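Local coordinates for Serine/threonine protein kinase (Mycobacterium tuberculosis, PDB 4ESQ) that probably phosphorylates serine and threonine residues of proteins with ATP as a membrane receptor kinase, here represented by its extracellular sensor domain, at residues A[45-50]-A[114-119]; A[129-134]-A[143-148]. All blocks are in the same frame, centred on the assembly; numbering follows the deposited sequence.

In the fold
Contact 1 (45-50 with 114-119) and contact 2 (129-134 with 143-148) both reach the same antiparallel sheet of the extracellular sensor domain, their centres about 10 Å apart and on one side of the chain's centre. Along the chain they come in series. Contact 1 brings the end of the outermost strand 44-45 and the turn after it against strand 117-122; contact 2 pairs strands 125-131 and 141-147. Probable hydrogen bonds from Val118 N to Trp129 O (2.8 Å) and from Phe131 N to Lys116 O (2.9 Å) connect the two. Together they join successive strands toward the sheet's outer edge, 141-147, 125-131, 117-122 and 44-45, with helix 51-54 packed against side chains of both.

Contact 1: A[45-50]-A[114-119]; sequences VSLPDC and AGKTVT
Val118 meets Ser46 and Leu47 where the short outermost strand 44-45 of the antiparallel sheet leaves strand 117-122 and turns into a 3-10 segment. Ser46 is fastened by two bonds to one residue. Its N donates to Thr119 O at 2.9 Å. In return Thr119 N donates to Ser46 OG at 2.8 Å, nearly straight at 166°. The side-chain oxygen thus takes a strand N-H just where the partner backbone bends away, and it can do so because chi1 of 57° sets OG between the backbone N and the carbonyl carbon of Ser46. Val118 points into the turn. Its CG1 lies 3.9 Å from Leu47 CD1, the two side chains crossing at about a right angle, while on the Val45 side Val118 CB packs at 4.0 Å on Val45 CG1. Leu54 of helix 51-54 touches both valines. Leu47 CD1 also meets the aliphatic part of Lys116, whose NZ is bonded to Asn112 O. Deeper in the turn, Cys50, disulfide-linked to Cys113, brings its SG to 4.2 Å from Val118 CG1.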
loop_
_atom_site.group_PDB
_atom_site.type_symbol
_atom_site.label_atom_id
_atom_site.label_comp_id
_atom_site.label_asym_id
_atom_site.label_seq_id
_atom_site.Cartn_x
_atom_site.Cartn_y
_atom_site.Cartn_z
ATOM N N VAL A 45 -10.722 10.569 -8.450
ATOM C CA VAL A 45 -10.467 9.470 -9.376
ATOM C C VAL A 45 -11.714 9.256 -10.213
ATOM O O VAL A 45 -12.824 9.202 -9.671
ATOM C CB VAL A 45 -10.119 8.185 -8.626
ATOM C CG1 VAL A 45 -9.636 7.110 -9.602
ATOM C CG2 VAL A 45 -9.050 8.483 -7.590
ATOM N N SER A 46 -11.525 9.153 -11.529
ATOM C CA SER A 46 -12.641 9.054 -12.471
ATOM C C SER A 46 -13.573 7.901 -12.110
ATOM O O SER A 46 -14.794 8.014 -12.254
ATOM C CB SER A 46 -12.132 8.928 -13.905
ATOM O OG SER A 46 -11.276 7.811 -14.064
ATOM N N LEU A 47 -13.000 6.792 -11.647
ATOM C CA LEU A 47 -13.793 5.764 -10.986
ATOM C C LEU A 47 -13.473 5.854 -9.489
ATOM O O LEU A 47 -12.437 5.362 -9.037
ATOM C CB LEU A 47 -13.450 4.370 -11.529
ATOM C CG LEU A 47 -13.665 4.159 -13.030
ATOM C CD1 LEU A 47 -13.114 2.806 -13.478
ATOM C CD2 LEU A 47 -15.144 4.300 -13.392
ATOM N N PRO A 48 -14.357 6.500 -8.714
ATOM C CA PRO A 48 -14.033 6.824 -7.316
ATOM C C PRO A 48 -13.578 5.629 -6.480
ATOM O O PRO A 48 -12.728 5.796 -5.606
ATOM C CB PRO A 48 -15.353 7.371 -6.769
ATOM C CG PRO A 48 -16.050 7.928 -7.937
ATOM C CD PRO A 48 -15.662 7.046 -9.121
ATOM N N ASP A 49 -14.122 4.443 -6.738
ATOM C CA ASP A 49 -13.787 3.291 -5.908
ATOM C C ASP A 49 -12.441 2.672 -6.274
ATOM O O ASP A 49 -12.034 1.669 -5.694
ATOM C CB ASP A 49 -14.908 2.255 -5.932
ATOM C CG ASP A 49 -16.062 2.636 -5.013
ATOM O OD1 ASP A 49 -15.798 3.263 -3.961
ATOM O OD2 ASP A 49 -17.224 2.323 -5.340
ATOM N N CYS A 50 -11.747 3.277 -7.232
ATOM C CA CYS A 50 -10.380 2.864 -7.528
ATOM C C CYS A 50 -9.347 3.641 -6.708
ATOM O O CYS A 50 -8.148 3.443 -6.887
ATOM C CB CYS A 50 -10.082 2.991 -9.025
ATOM S SG CYS A 50 -11.096 1.876 -10.016
ATOM N N ALA A 114 -9.490 -3.451 -12.376
ATOM C CA ALA A 114 -8.566 -4.232 -13.199
ATOM C C ALA A 114 -8.779 -4.018 -14.691
ATOM O O ALA A 114 -9.911 -4.008 -15.165
ATOM C CB ALA A 114 -8.696 -5.713 -12.870
ATOM N N GLY A 115 -7.685 -3.854 -15.428
ATOM C CA GLY A 115 -7.760 -3.730 -16.873
ATOM C C GLY A 115 -8.389 -2.438 -17.369
ATOM O O GLY A 115 -8.848 -2.367 -18.509
ATOM N N LYS A 116 -8.391 -1.414 -16.521
ATOM C CA LYS A 116 -8.965 -0.114 -16.874
ATOM C C LYS A 116 -7.975 1.030 -16.680
ATOM O O LYS A 116 -7.059 0.950 -15.865
ATOM C CB LYS A 116 -10.220 0.165 -16.042
ATOM C CG LYS A 116 -11.333 -0.847 -16.221
ATOM C CD LYS A 116 -12.536 -0.479 -15.360
ATOM C CE LYS A 116 -13.631 -1.526 -15.450
ATOM N NZ LYS A 116 -14.819 -1.105 -14.658
ATOM N N THR A 117 -8.157 2.099 -17.450
ATOM C CA THR A 117 -7.421 3.329 -17.214
ATOM C C THR A 117 -8.328 4.302 -16.463
ATOM O O THR A 117 -9.498 4.448 -16.805
ATOM C CB THR A 117 -6.940 3.968 -18.535
ATOM O OG1 THR A 117 -6.137 3.030 -19.260
ATOM C CG2 THR A 117 -6.110 5.219 -18.254
ATOM N N VAL A 118 -7.795 4.936 -15.421
ATOM C CA VAL A 118 -8.521 5.958 -14.674
ATOM C C VAL A 118 -7.789 7.297 -14.763
ATOM O O VAL A 118 -6.572 7.336 -14.995
ATOM C CB VAL A 118 -8.714 5.565 -13.180
ATOM C CG1 VAL A 118 -9.576 4.316 -13.075
ATOM C CG2 VAL A 118 -7.364 5.355 -12.487
ATOM N N THR A 119 -8.541 8.386 -14.617
ATOM C CA THR A 119 -7.974 9.726 -14.558
ATOM C C THR A 119 -7.890 10.131 -13.088
ATOM O O THR A 119 -8.845 9.949 -12.332
ATOM C CB THR A 119 -8.861 10.743 -15.318
ATOM O OG1 THR A 119 -9.047 10.310 -16.671
ATOM C CG2 THR A 119 -8.222 12.111 -15.334
#

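Contact 2: A[129-134]-A[143-148]; sequences WTFADV and VIDTQE
Thr130 and Thr146 form an antiparallel hydrogen-bonded pair, with Thr130 N to Thr146 O at 2.9 Å and Thr146 N to Thr130 O at 2.8 Å. A third bond runs from Ala132 N to Ile144 O at 2.9 Å. Three waters bridge the two segments. One donates to Thr130 O, Ile144 O and Thr146 OG1; a second links Thr130 OG1 with Thr146 O; a third joins Asp133 O to Ile144 N, where the backbones have begun to part. The threonine hydroxyls also reach the flanking strands, Thr130 OG1 to Thr117 OG1 and Thr146 OG1 to Glu154 OE2.

Trp129, Phe131, Asp145 and Gln147 occupy the other face of the sheet. The Trp129 indole leans over the neighbouring strand, and Gln147 CB sits 3.6 Å from the centroid of its six-membered ring, only 6° off the normal, a CH-pi contact. The amide of Gln147 lies nearly parallel to the ring, at 17°. In Asp145, CG stands between the backbone N and the carbonyl carbon, which brings the carboxylate up alongside the Phe131 ring: OD2 is 3.7 Å from Phe131 CE1, and OD1 an equal 3.7 Å from Trp129 CZ3. Beyond them, Val143 CG2 packs at 4.1 Å on Phe131 CD1. Gln147 also lies close to a bound molecule probably from the crystallisation liquor. Consecutive in the chain, paired, and running at 154° to each other, strands 125-131 and 141-147 make a beta hairpin within the antiparallel sheet of the sensor domain.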
loop_
_atom_site.group_PDB
_atom_site.type_symbol
_atom_site.label_atom_id
_atom_site.label_comp_id
_atom_site.label_asym_id
_atom_site.label_seq_id
_atom_site.Cartn_x
_atom_site.Cartn_y
_atom_site.Cartn_z
ATOM N N TRP A 129 -3.778 6.645 -15.196
ATOM C CA TRP A 129 -3.096 5.440 -14.729
ATOM C C TRP A 129 -3.855 4.211 -15.199
ATOM O O TRP A 129 -5.083 4.177 -15.127
ATOM C CB TRP A 129 -3.020 5.419 -13.207
ATOM C CG TRP A 129 -2.071 6.401 -12.614
ATOM C CD1 TRP A 129 -2.267 7.750 -12.465
ATOM C CD2 TRP A 129 -0.780 6.118 -12.054
ATOM N NE1 TRP A 129 -1.169 8.322 -11.852
ATOM C CE2 TRP A 129 -0.246 7.340 -11.593
ATOM C CE3 TRP A 129 -0.023 4.946 -11.900
ATOM C CZ2 TRP A 129 1.013 7.425 -10.991
ATOM C CZ3 TRP A 129 1.231 5.037 -11.304
ATOM C CH2 TRP A 129 1.731 6.267 -10.858
ATOM N N THR A 130 -3.119 3.194 -15.651
ATOM C CA THR A 130 -3.729 1.977 -16.182
ATOM C C THR A 130 -3.465 0.786 -15.256
ATOM O O THR A 130 -2.315 0.506 -14.944
ATOM C CB THR A 130 -3.147 1.644 -17.570
ATOM O OG1 THR A 130 -3.320 2.761 -18.455
ATOM C CG2 THR A 130 -3.835 0.432 -18.150
ATOM N N PHE A 131 -4.525 0.095 -14.830
ATOM C CA PHE A 131 -4.382 -1.091 -13.979
ATOM C C PHE A 131 -4.207 -2.360 -14.813
ATOM O O PHE A 131 -4.871 -2.537 -15.840
ATOM C CB PHE A 131 -5.612 -1.273 -13.096
ATOM C CG PHE A 131 -5.785 -0.200 -12.076
ATOM C CD1 PHE A 131 -5.043 -0.225 -10.904
ATOM C CD2 PHE A 131 -6.695 0.819 -12.274
ATOM C CE1 PHE A 131 -5.201 0.771 -9.941
ATOM C CE2 PHE A 131 -6.865 1.814 -11.312
ATOM C CZ PHE A 131 -6.112 1.785 -10.153
ATOM N N ALA A 132 -3.329 -3.242 -14.346
ATOM C CA ALA A 132 -3.245 -4.597 -14.878
ATOM C C ALA A 132 -4.327 -5.442 -14.212
ATOM O O ALA A 132 -5.277 -4.905 -13.634
ATOM C CB ALA A 132 -1.863 -5.175 -14.619
ATOM N N ASP A 133 -4.200 -6.761 -14.276
ATOM C CA ASP A 133 -5.151 -7.611 -13.569
ATOM C C ASP A 133 -4.747 -7.786 -12.103
ATOM O O ASP A 133 -3.578 -7.657 -11.743
ATOM C CB ASP A 133 -5.314 -8.969 -14.260
ATOM C CG ASP A 133 -6.266 -8.912 -15.450
ATOM O OD1 ASP A 133 -6.903 -7.855 -15.670
ATOM O OD2 ASP A 133 -6.391 -9.930 -16.162
ATOM N N VAL A 134 -5.730 -8.042 -11.253
ATOM C CA VAL A 134 -5.459 -8.295 -9.851
ATOM C C VAL A 134 -4.851 -9.681 -9.701
ATOM O O VAL A 134 -5.363 -10.665 -10.245
ATOM C CB VAL A 134 -6.740 -8.196 -8.990
ATOM C CG1 VAL A 134 -6.447 -8.624 -7.565
ATOM C CG2 VAL A 134 -7.293 -6.781 -9.017
ATOM N N VAL A 143 -1.803 -5.543 -7.477
ATOM C CA VAL A 143 -2.121 -5.048 -8.810
ATOM C C VAL A 143 -1.072 -4.025 -9.199
ATOM O O VAL A 143 -0.609 -3.257 -8.354
ATOM C CB VAL A 143 -3.556 -4.437 -8.896
ATOM C CG1 VAL A 143 -3.662 -3.171 -8.050
ATOM C CG2 VAL A 143 -3.934 -4.139 -10.356
ATOM N N ILE A 144 -0.679 -4.038 -10.470
ATOM C CA ILE A 144 0.277 -3.066 -10.981
ATOM C C ILE A 144 -0.449 -1.976 -11.760
ATOM O O ILE A 144 -1.313 -2.263 -12.584
ATOM C CB ILE A 144 1.336 -3.755 -11.864
ATOM C CG1 ILE A 144 2.226 -4.649 -11.000
ATOM C CG2 ILE A 144 2.189 -2.730 -12.585
ATOM C CD1 ILE A 144 3.120 -5.547 -11.811
ATOM N N ASP A 145 -0.128 -0.721 -11.470
ATOM C CA ASP A 145 -0.692 0.380 -12.241
ATOM C C ASP A 145 0.424 1.154 -12.920
ATOM O O ASP A 145 1.517 1.289 -12.385
ATOM C CB ASP A 145 -1.553 1.293 -11.377
ATOM C CG ASP A 145 -0.955 1.538 -10.028
ATOM O OD1 ASP A 145 0.269 1.775 -9.967
ATOM O OD2 ASP A 145 -1.700 1.473 -9.025
ATOM N N THR A 146 0.139 1.653 -14.108
ATOM C CA THR A 146 1.172 2.234 -14.952
ATOM C C THR A 146 0.785 3.655 -15.301
ATOM O O THR A 146 -0.318 3.890 -15.796
ATOM C CB THR A 146 1.315 1.416 -16.244
ATOM O OG1 THR A 146 1.614 0.051 -15.913
ATOM C CG2 THR A 146 2.407 1.992 -17.138
ATOM N N GLN A 147 1.676 4.606 -15.032
ATOM C CA GLN A 147 1.376 6.004 -15.320
ATOM C C GLN A 147 1.583 6.288 -16.805
ATOM O O GLN A 147 2.582 5.880 -17.386
ATOM C CB GLN A 147 2.234 6.956 -14.476
ATOM C CG GLN A 147 2.010 8.430 -14.846
ATOM C CD GLN A 147 2.648 9.424 -13.882
ATOM O OE1 GLN A 147 3.649 9.133 -13.236
ATOM N NE2 GLN A 147 2.055 10.609 -13.784
ATOM N N GLU A 148 0.633 6.979 -17.422
ATOM C CA GLU A 148 0.741 7.301 -18.851
ATOM C C GLU A 148 2.052 8.022 -19.208
ATOM O O GLU A 148 2.693 8.637 -18.353
ATOM C CB GLU A 148 -0.459 8.136 -19.308
ATOM C CG GLU A 148 -0.396 9.598 -18.882
ATOM C CD GLU A 148 -1.583 10.411 -19.373
ATOM O OE1 GLU A 148 -2.047 10.155 -20.508
ATOM O OE2 GLU A 148 -2.059 11.297 -18.621
HETATM O O HOH W 1 -0.293 -1.821 -15.442
HETATM O O HOH W 2 -1.176 4.362 -18.570
HETATM O O HOH W 3 -1.002 -6.908 -11.544
#